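LbaCas13a H328A (C2c2) (Lachnospiraceae bacterium NK4A179, PDB 5WLH) probably uses a bound CRISPR guide RNA to recognise and cut RNA, and is captured here holding a pre-crRNA with a 24-nucleotide spacer. Local coordinates at residues A[676-681]-A[723-728]; A[682-687]-A[719-724]. One frame throughout, in Å; residues are numbered along the deposited sequence.

Overall arrangement
Both contacts pack the chain portion 676-687 against one helix, 709-732, and their centres lie about 8 Å apart. Interaction 1 takes the short helix 678-681 and the two residues before it; interaction 2 takes the loop that follows, up to the start of helix 687-692. The order is antiparallel: as the chain advances from 676 to 687, its partners step back from 728 towards 719. Tyr-721, Phe-724 or Lys-725, and Tyr-728 recur every three or four residues, so they share one face of the long helix. Both sites meet RNA, G33 to U35 of chain B at the first and C41 and U42 of chain B at the second, so the packed unit forms part of the RNA-binding surface.

Interaction 1 of 2, residues A[676-681]-A[723-728]; sequences PSFNKV and MFKEIY. With nucleotides of chain B.
Tyr-728 reaches from helix 709-732 to the start of helix 678-681, its CG trans to the backbone N (chi1 -177°). Its CB meets Phe-678 CD1 at 3.7 Å, and its CD2 lies beside Phe-678 CB. Farther out, CE2 passes Phe-678 N, and Phe-678 CA sits over the ring face, 4.1 Å from its centroid. At the tip, Tyr-728 OH donates to Pro-676 O (2.7 Å); the C=O...donor angle is 146° and the donor is tilted 28° from the carbonyl plane. Val-681 CG2 also touches this hydroxyl oxygen, at 3.6 Å. Replacing the tyrosine with an alanine would probably leave Pro-676 O without this donor and open a gap beside the backbone of Phe-678. The Phe-678 ring in turn lies against the long helix, with Lys-725 CA 3.6 Å from its centroid in a CH-pi contact over the face. Several polar groups bordering this apolar packing bind RNA: Ser-677 N donates to G33 of chain B OP1 (2.7 Å), while Lys-725 NZ donates to U35 of chain B OP2 (2.8 Å) and forms a salt bridge with Glu-726 OE1. Aromatic packing thus joins the backbone carrying Ser-677 N to the helix carrying Lys-725, consistent with a shared phosphate-binding surface, and Glu-726 probably offsets part of the lysine charge.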
# COMPACT_ATOMS: atom_id res chain seq x y z
N PRO A 676 -12.31 13.71 -7.30
CA PRO A 676 -12.97 13.63 -5.99
C PRO A 676 -14.31 12.91 -6.08
O PRO A 676 -15.09 13.12 -7.02
CB PRO A 676 -13.15 15.10 -5.59
CG PRO A 676 -12.05 15.79 -6.25
CD PRO A 676 -11.82 15.08 -7.58
N SER A 677 -14.57 12.05 -5.10
CA SER A 677 -15.81 11.29 -5.10
C SER A 677 -16.99 12.23 -4.93
O SER A 677 -16.85 13.31 -4.35
CB SER A 677 -15.82 10.26 -3.98
OG SER A 677 -16.00 10.91 -2.73
N PHE A 678 -18.14 11.82 -5.45
CA PHE A 678 -19.35 12.60 -5.24
C PHE A 678 -19.55 12.88 -3.76
O PHE A 678 -19.85 14.01 -3.36
CB PHE A 678 -20.58 11.88 -5.80
CG PHE A 678 -21.89 12.53 -5.40
CD1 PHE A 678 -22.31 13.69 -6.02
CD2 PHE A 678 -22.66 11.99 -4.38
CE1 PHE A 678 -23.50 14.30 -5.65
CE2 PHE A 678 -23.84 12.59 -4.01
CZ PHE A 678 -24.25 13.75 -4.64
N ASN A 679 -19.33 11.85 -2.93
CA ASN A 679 -19.61 11.93 -1.50
C ASN A 679 -18.68 12.87 -0.76
O ASN A 679 -19.00 13.27 0.36
CB ASN A 679 -19.53 10.54 -0.88
CG ASN A 679 -20.42 9.56 -1.59
OD1 ASN A 679 -20.17 9.23 -2.75
ND2 ASN A 679 -21.47 9.11 -0.91
N LYS A 680 -17.52 13.20 -1.33
CA LYS A 680 -16.65 14.21 -0.75
C LYS A 680 -16.99 15.61 -1.24
O LYS A 680 -16.85 16.57 -0.47
CB LYS A 680 -15.18 13.91 -1.07
CG LYS A 680 -14.65 12.61 -0.45
CD LYS A 680 -14.25 12.77 1.00
CE LYS A 680 -13.41 11.58 1.50
NZ LYS A 680 -12.08 11.37 0.80
N VAL A 681 -17.43 15.73 -2.49
CA VAL A 681 -17.86 17.03 -3.00
C VAL A 681 -19.17 17.45 -2.36
O VAL A 681 -19.36 18.61 -1.98
CB VAL A 681 -17.97 16.98 -4.54
CG1 VAL A 681 -18.51 18.30 -5.09
CG2 VAL A 681 -16.61 16.68 -5.16
N MET A 723 -29.75 10.54 -6.90
CA MET A 723 -29.86 11.06 -8.25
C MET A 723 -28.67 11.95 -8.60
O MET A 723 -28.08 11.81 -9.67
CB MET A 723 -31.17 11.82 -8.44
CG MET A 723 -31.16 12.61 -9.73
SD MET A 723 -32.80 13.25 -10.12
CE MET A 723 -33.19 14.17 -8.66
N PHE A 724 -28.30 12.87 -7.70
CA PHE A 724 -27.13 13.72 -7.95
C PHE A 724 -25.88 12.88 -8.13
O PHE A 724 -25.04 13.17 -8.99
CB PHE A 724 -26.92 14.70 -6.81
CG PHE A 724 -27.80 15.92 -6.89
CD1 PHE A 724 -28.84 15.98 -7.81
CD2 PHE A 724 -27.58 17.00 -6.05
CE1 PHE A 724 -29.65 17.11 -7.88
CE2 PHE A 724 -28.39 18.12 -6.11
CZ PHE A 724 -29.43 18.18 -7.03
N LYS A 725 -25.74 11.82 -7.33
CA LYS A 725 -24.56 10.96 -7.45
C LYS A 725 -24.49 10.35 -8.84
O LYS A 725 -23.44 10.39 -9.50
CB LYS A 725 -24.59 9.87 -6.38
CG LYS A 725 -23.28 9.05 -6.32
CD LYS A 725 -23.39 7.73 -7.10
CE LYS A 725 -24.27 6.72 -6.38
NZ LYS A 725 -24.38 5.43 -7.14
N GLU A 726 -25.61 9.81 -9.32
CA GLU A 726 -25.62 9.23 -10.65
C GLU A 726 -25.35 10.29 -11.71
O GLU A 726 -24.64 10.03 -12.69
CB GLU A 726 -26.94 8.51 -10.90
CG GLU A 726 -27.12 7.26 -10.06
CD GLU A 726 -26.14 6.16 -10.45
OE1 GLU A 726 -25.41 5.67 -9.56
OE2 GLU A 726 -26.11 5.76 -11.63
N ILE A 727 -25.88 11.49 -11.53
CA ILE A 727 -25.62 12.56 -12.49
C ILE A 727 -24.15 12.95 -12.47
O ILE A 727 -23.54 13.18 -13.52
CB ILE A 727 -26.51 13.78 -12.19
CG1 ILE A 727 -27.98 13.42 -12.40
CG2 ILE A 727 -26.05 14.96 -13.05
CD1 ILE A 727 -28.93 14.54 -12.01
N TYR A 728 -23.57 13.04 -11.27
CA TYR A 728 -22.18 13.44 -11.13
C TYR A 728 -21.29 12.56 -11.99
O TYR A 728 -20.50 13.05 -12.81
CB TYR A 728 -21.79 13.34 -9.65
CG TYR A 728 -20.38 13.79 -9.32
CD1 TYR A 728 -20.07 15.13 -9.18
CD2 TYR A 728 -19.36 12.86 -9.14
CE1 TYR A 728 -18.80 15.54 -8.88
CE2 TYR A 728 -18.08 13.27 -8.83
CZ TYR A 728 -17.80 14.59 -8.70
OH TYR A 728 -16.53 14.99 -8.39
P A B 34 -15.48 7.03 -7.14
OP1 A B 34 -15.63 6.35 -8.45
OP2 A B 34 -15.56 8.53 -7.03
O5' A B 34 -16.43 6.45 -6.01
C5' A B 34 -16.75 5.07 -5.96
C4' A B 34 -18.06 4.82 -5.25
O4' A B 34 -17.90 4.97 -3.81
C3' A B 34 -19.21 5.76 -5.66
O3' A B 34 -20.42 5.02 -5.77
C2' A B 34 -19.33 6.70 -4.47
O2' A B 34 -20.61 7.26 -4.27
C1' A B 34 -18.94 5.79 -3.31
N9 A B 34 -18.50 6.51 -2.11
C8 A B 34 -17.44 7.34 -1.88
N7 A B 34 -17.42 7.84 -0.67
C5 A B 34 -18.55 7.32 -0.06
C6 A B 34 -19.10 7.47 1.23
N6 A B 34 -18.58 8.22 2.20
N1 A B 34 -20.25 6.80 1.50
C2 A B 34 -20.79 6.04 0.53
N3 A B 34 -20.36 5.83 -0.71
C4 A B 34 -19.22 6.50 -0.94
P G B 33 -11.76 10.44 -2.92
OP1 G B 33 -12.65 11.59 -3.23
OP2 G B 33 -11.75 9.86 -1.54
O5' G B 33 -12.11 9.25 -3.91
C5' G B 33 -12.14 9.45 -5.31
C4' G B 33 -12.27 8.13 -6.02
O4' G B 33 -11.07 7.33 -5.77
C3' G B 33 -13.45 7.27 -5.54
O3' G B 33 -14.02 6.60 -6.65
C2' G B 33 -12.77 6.24 -4.66
O2' G B 33 -13.48 5.03 -4.47
C1' G B 33 -11.47 6.03 -5.41
N9 G B 33 -10.48 5.31 -4.59
C8 G B 33 -9.87 4.13 -4.94
N7 G B 33 -9.13 3.64 -3.99
C5 G B 33 -9.29 4.53 -2.94
C6 G B 33 -8.73 4.51 -1.64
O6 G B 33 -7.95 3.68 -1.15
N1 G B 33 -9.14 5.59 -0.90
C2 G B 33 -9.98 6.59 -1.33
N2 G B 33 -10.26 7.56 -0.45
N3 G B 33 -10.52 6.62 -2.53
C4 G B 33 -10.14 5.56 -3.29
P U B 35 -20.67 4.03 -7.01
OP1 U B 35 -19.42 3.82 -7.77
OP2 U B 35 -21.81 4.52 -7.83
O5' U B 35 -21.11 2.70 -6.27
C5' U B 35 -21.76 1.65 -6.95
C4' U B 35 -22.16 0.59 -5.96
O4' U B 35 -20.97 0.04 -5.35
C3' U B 35 -22.97 1.10 -4.79
O3' U B 35 -24.33 1.22 -5.13
C2' U B 35 -22.70 0.06 -3.71
O2' U B 35 -23.55 -1.06 -3.87
C1' U B 35 -21.25 -0.35 -4.02
N1 U B 35 -20.29 0.33 -3.12
C2 U B 35 -20.11 -0.26 -1.89
O2 U B 35 -20.66 -1.29 -1.56
N3 U B 35 -19.24 0.39 -1.06
C4 U B 35 -18.57 1.56 -1.33
O4 U B 35 -17.83 2.02 -0.46
C5 U B 35 -18.81 2.12 -2.62
C6 U B 35 -19.65 1.50 -3.46

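Interaction 2 of 2, residues A[682-687]-A[719-724]; sequences FVRKNF and ALYYMF. With nucleotides of chain B.
Tyr-721 and Phe-687 both carry CG trans to the backbone N (chi1 -159° and -171°), which brings the two rings together at the interface of helix 709-732 and the 682-687 loop. There the edge of Tyr-721 points at the face of Phe-687 with the planes at 73°, and Tyr-721 CD1 stands over the ring centre, 3.6 Å from Phe-687 CG. The arrangement is a T-shaped pair. It widens into an aromatic cluster because Phe-724 CD2 comes to the rim of Phe-687, 3.6 Å from CZ, while Leu-720 CD2 packs against the same CZ at 3.8 Å. On a face of the tyrosine lies Arg-684, whose chain bends at chi2 and sets CD 3.6 Å from the ring centroid, a CH-pi contact; its guanidinium group is too distant for more than a weak cation-pi attraction, and NH2 instead donates to Asn-718. Tyr-721 OH gives a 2.6 Å hydrogen bond to Phe-682 O, the carbonyl just after helix 678-681. A water accepts from Arg-684 N (2.7 Å) and donates both to Tyr-721 OH and to C41 of chain B OP1. Farther along the loop, Asn-686 ND2 donates almost straight to U42 of chain B OP1 at 2.9 Å.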
# COMPACT_ATOMS: atom_id res chain seq x y z
N PHE A 682 -20.10 16.51 -2.21
CA PHE A 682 -21.40 16.73 -1.58
C PHE A 682 -21.45 15.84 -0.35
O PHE A 682 -21.85 14.67 -0.41
CB PHE A 682 -22.54 16.44 -2.55
CG PHE A 682 -22.65 17.45 -3.64
CD1 PHE A 682 -23.39 18.61 -3.46
CD2 PHE A 682 -21.96 17.28 -4.82
CE1 PHE A 682 -23.46 19.56 -4.46
CE2 PHE A 682 -22.03 18.22 -5.83
CZ PHE A 682 -22.78 19.37 -5.65
N VAL A 683 -21.01 16.39 0.78
CA VAL A 683 -21.00 15.64 2.03
C VAL A 683 -22.43 15.37 2.45
O VAL A 683 -23.25 16.30 2.52
CB VAL A 683 -20.22 16.40 3.11
CG1 VAL A 683 -20.31 15.67 4.43
CG2 VAL A 683 -18.77 16.58 2.68
N ARG A 684 -22.76 14.11 2.73
CA ARG A 684 -24.15 13.76 3.00
C ARG A 684 -24.71 14.57 4.16
O ARG A 684 -25.83 15.09 4.08
CB ARG A 684 -24.29 12.26 3.27
CG ARG A 684 -25.73 11.82 3.49
CD ARG A 684 -26.70 12.41 2.45
NE ARG A 684 -28.05 11.94 2.69
CZ ARG A 684 -28.90 12.53 3.53
NH1 ARG A 684 -28.54 13.62 4.19
NH2 ARG A 684 -30.12 12.03 3.71
N LYS A 685 -23.94 14.69 5.25
CA LYS A 685 -24.44 15.42 6.41
C LYS A 685 -24.83 16.85 6.06
O LYS A 685 -25.79 17.38 6.62
CB LYS A 685 -23.40 15.39 7.53
CG LYS A 685 -23.60 16.45 8.59
CD LYS A 685 -22.37 16.61 9.47
CE LYS A 685 -22.61 17.68 10.54
NZ LYS A 685 -23.94 17.51 11.19
N ASN A 686 -24.11 17.49 5.14
CA ASN A 686 -24.38 18.88 4.78
C ASN A 686 -25.37 19.03 3.62
O ASN A 686 -25.76 20.16 3.30
CB ASN A 686 -23.09 19.60 4.41
CG ASN A 686 -22.03 19.49 5.48
OD1 ASN A 686 -22.35 19.30 6.66
ND2 ASN A 686 -20.76 19.61 5.08
N PHE A 687 -25.80 17.91 3.02
CA PHE A 687 -26.57 17.96 1.78
C PHE A 687 -27.91 18.68 1.92
O PHE A 687 -28.19 19.56 1.09
CB PHE A 687 -26.74 16.53 1.26
CG PHE A 687 -27.32 16.44 -0.12
CD1 PHE A 687 -26.65 16.97 -1.20
CD2 PHE A 687 -28.53 15.80 -0.33
CE1 PHE A 687 -27.18 16.88 -2.47
CE2 PHE A 687 -29.07 15.71 -1.61
CZ PHE A 687 -28.38 16.25 -2.67
N ALA A 719 -33.27 10.54 -1.90
CA ALA A 719 -33.49 10.39 -3.34
C ALA A 719 -32.63 11.37 -4.12
O ALA A 719 -31.99 11.00 -5.11
CB ALA A 719 -34.97 10.59 -3.66
N LEU A 720 -32.62 12.63 -3.70
CA LEU A 720 -31.83 13.64 -4.39
C LEU A 720 -30.35 13.30 -4.33
O LEU A 720 -29.62 13.48 -5.32
CB LEU A 720 -32.08 15.01 -3.77
CG LEU A 720 -31.67 16.22 -4.60
CD1 LEU A 720 -32.52 16.34 -5.85
CD2 LEU A 720 -31.77 17.49 -3.77
N TYR A 721 -29.89 12.79 -3.19
CA TYR A 721 -28.49 12.41 -3.04
C TYR A 721 -28.09 11.34 -4.04
O TYR A 721 -27.03 11.41 -4.67
CB TYR A 721 -28.24 11.92 -1.62
CG TYR A 721 -26.78 11.99 -1.22
CD1 TYR A 721 -26.14 13.20 -1.11
CD2 TYR A 721 -26.04 10.83 -0.99
CE1 TYR A 721 -24.82 13.28 -0.73
CE2 TYR A 721 -24.72 10.90 -0.62
CZ TYR A 721 -24.11 12.12 -0.50
OH TYR A 721 -22.79 12.21 -0.13
N TYR A 722 -28.93 10.32 -4.18
CA TYR A 722 -28.66 9.25 -5.14
C TYR A 722 -28.71 9.78 -6.56
O TYR A 722 -27.81 9.51 -7.36
CB TYR A 722 -29.64 8.09 -4.97
CG TYR A 722 -29.37 7.02 -6.01
CD1 TYR A 722 -28.28 6.17 -5.89
CD2 TYR A 722 -30.17 6.90 -7.14
CE1 TYR A 722 -28.01 5.20 -6.85
CE2 TYR A 722 -29.90 5.94 -8.11
CZ TYR A 722 -28.82 5.10 -7.96
OH TYR A 722 -28.55 4.15 -8.91
N MET A 723 -29.75 10.54 -6.90
CA MET A 723 -29.86 11.06 -8.25
C MET A 723 -28.67 11.95 -8.60
O MET A 723 -28.08 11.81 -9.67
CB MET A 723 -31.17 11.82 -8.44
CG MET A 723 -31.16 12.61 -9.73
SD MET A 723 -32.80 13.25 -10.12
CE MET A 723 -33.19 14.17 -8.66
N PHE A 724 -28.30 12.87 -7.70
CA PHE A 724 -27.13 13.72 -7.95
C PHE A 724 -25.88 12.88 -8.13
O PHE A 724 -25.04 13.17 -8.99
CB PHE A 724 -26.92 14.70 -6.81
CG PHE A 724 -27.80 15.92 -6.89
CD1 PHE A 724 -28.84 15.98 -7.81
CD2 PHE A 724 -27.58 17.00 -6.05
CE1 PHE A 724 -29.65 17.11 -7.88
CE2 PHE A 724 -28.39 18.12 -6.11
CZ PHE A 724 -29.43 18.18 -7.03
P U B 42 -17.63 18.05 6.96
OP1 U B 42 -18.55 19.22 6.90
OP2 U B 42 -17.17 17.41 5.70
O5' U B 42 -16.32 18.49 7.76
C5' U B 42 -16.40 19.30 8.92
C4' U B 42 -15.04 19.44 9.54
O4' U B 42 -14.54 18.12 9.89
C3' U B 42 -13.96 20.01 8.63
O3' U B 42 -13.97 21.43 8.55
C2' U B 42 -12.68 19.43 9.22
O2' U B 42 -12.29 20.15 10.38
C1' U B 42 -13.15 18.05 9.65
N1 U B 42 -12.90 17.02 8.61
C2 U B 42 -11.60 16.54 8.49
O2 U B 42 -10.69 16.95 9.19
N3 U B 42 -11.40 15.58 7.53
C4 U B 42 -12.36 15.05 6.69
O4 U B 42 -12.04 14.19 5.87
C5 U B 42 -13.68 15.59 6.88
C6 U B 42 -13.90 16.53 7.81
P C B 41 -17.98 12.44 5.17
OP1 C B 41 -19.34 11.94 4.83
OP2 C B 41 -17.04 12.82 4.10
O5' C B 41 -18.04 13.71 6.14
C5' C B 41 -19.07 13.86 7.11
C4' C B 41 -18.58 14.55 8.37
O4' C B 41 -17.81 13.62 9.17
C3' C B 41 -17.65 15.74 8.20
O3' C B 41 -18.33 16.95 7.89
C2' C B 41 -16.94 15.80 9.54
O2' C B 41 -17.79 16.39 10.51
C1' C B 41 -16.81 14.31 9.88
N1 C B 41 -15.49 13.76 9.51
C2 C B 41 -14.39 14.09 10.30
O2 C B 41 -14.59 14.83 11.27
N3 C B 41 -13.17 13.60 9.99
C4 C B 41 -13.03 12.79 8.93
N4 C B 41 -11.81 12.31 8.65
C5 C B 41 -14.14 12.44 8.11
C6 C B 41 -15.34 12.94 8.43
O HOH W 1 -20.73 12.32 2.42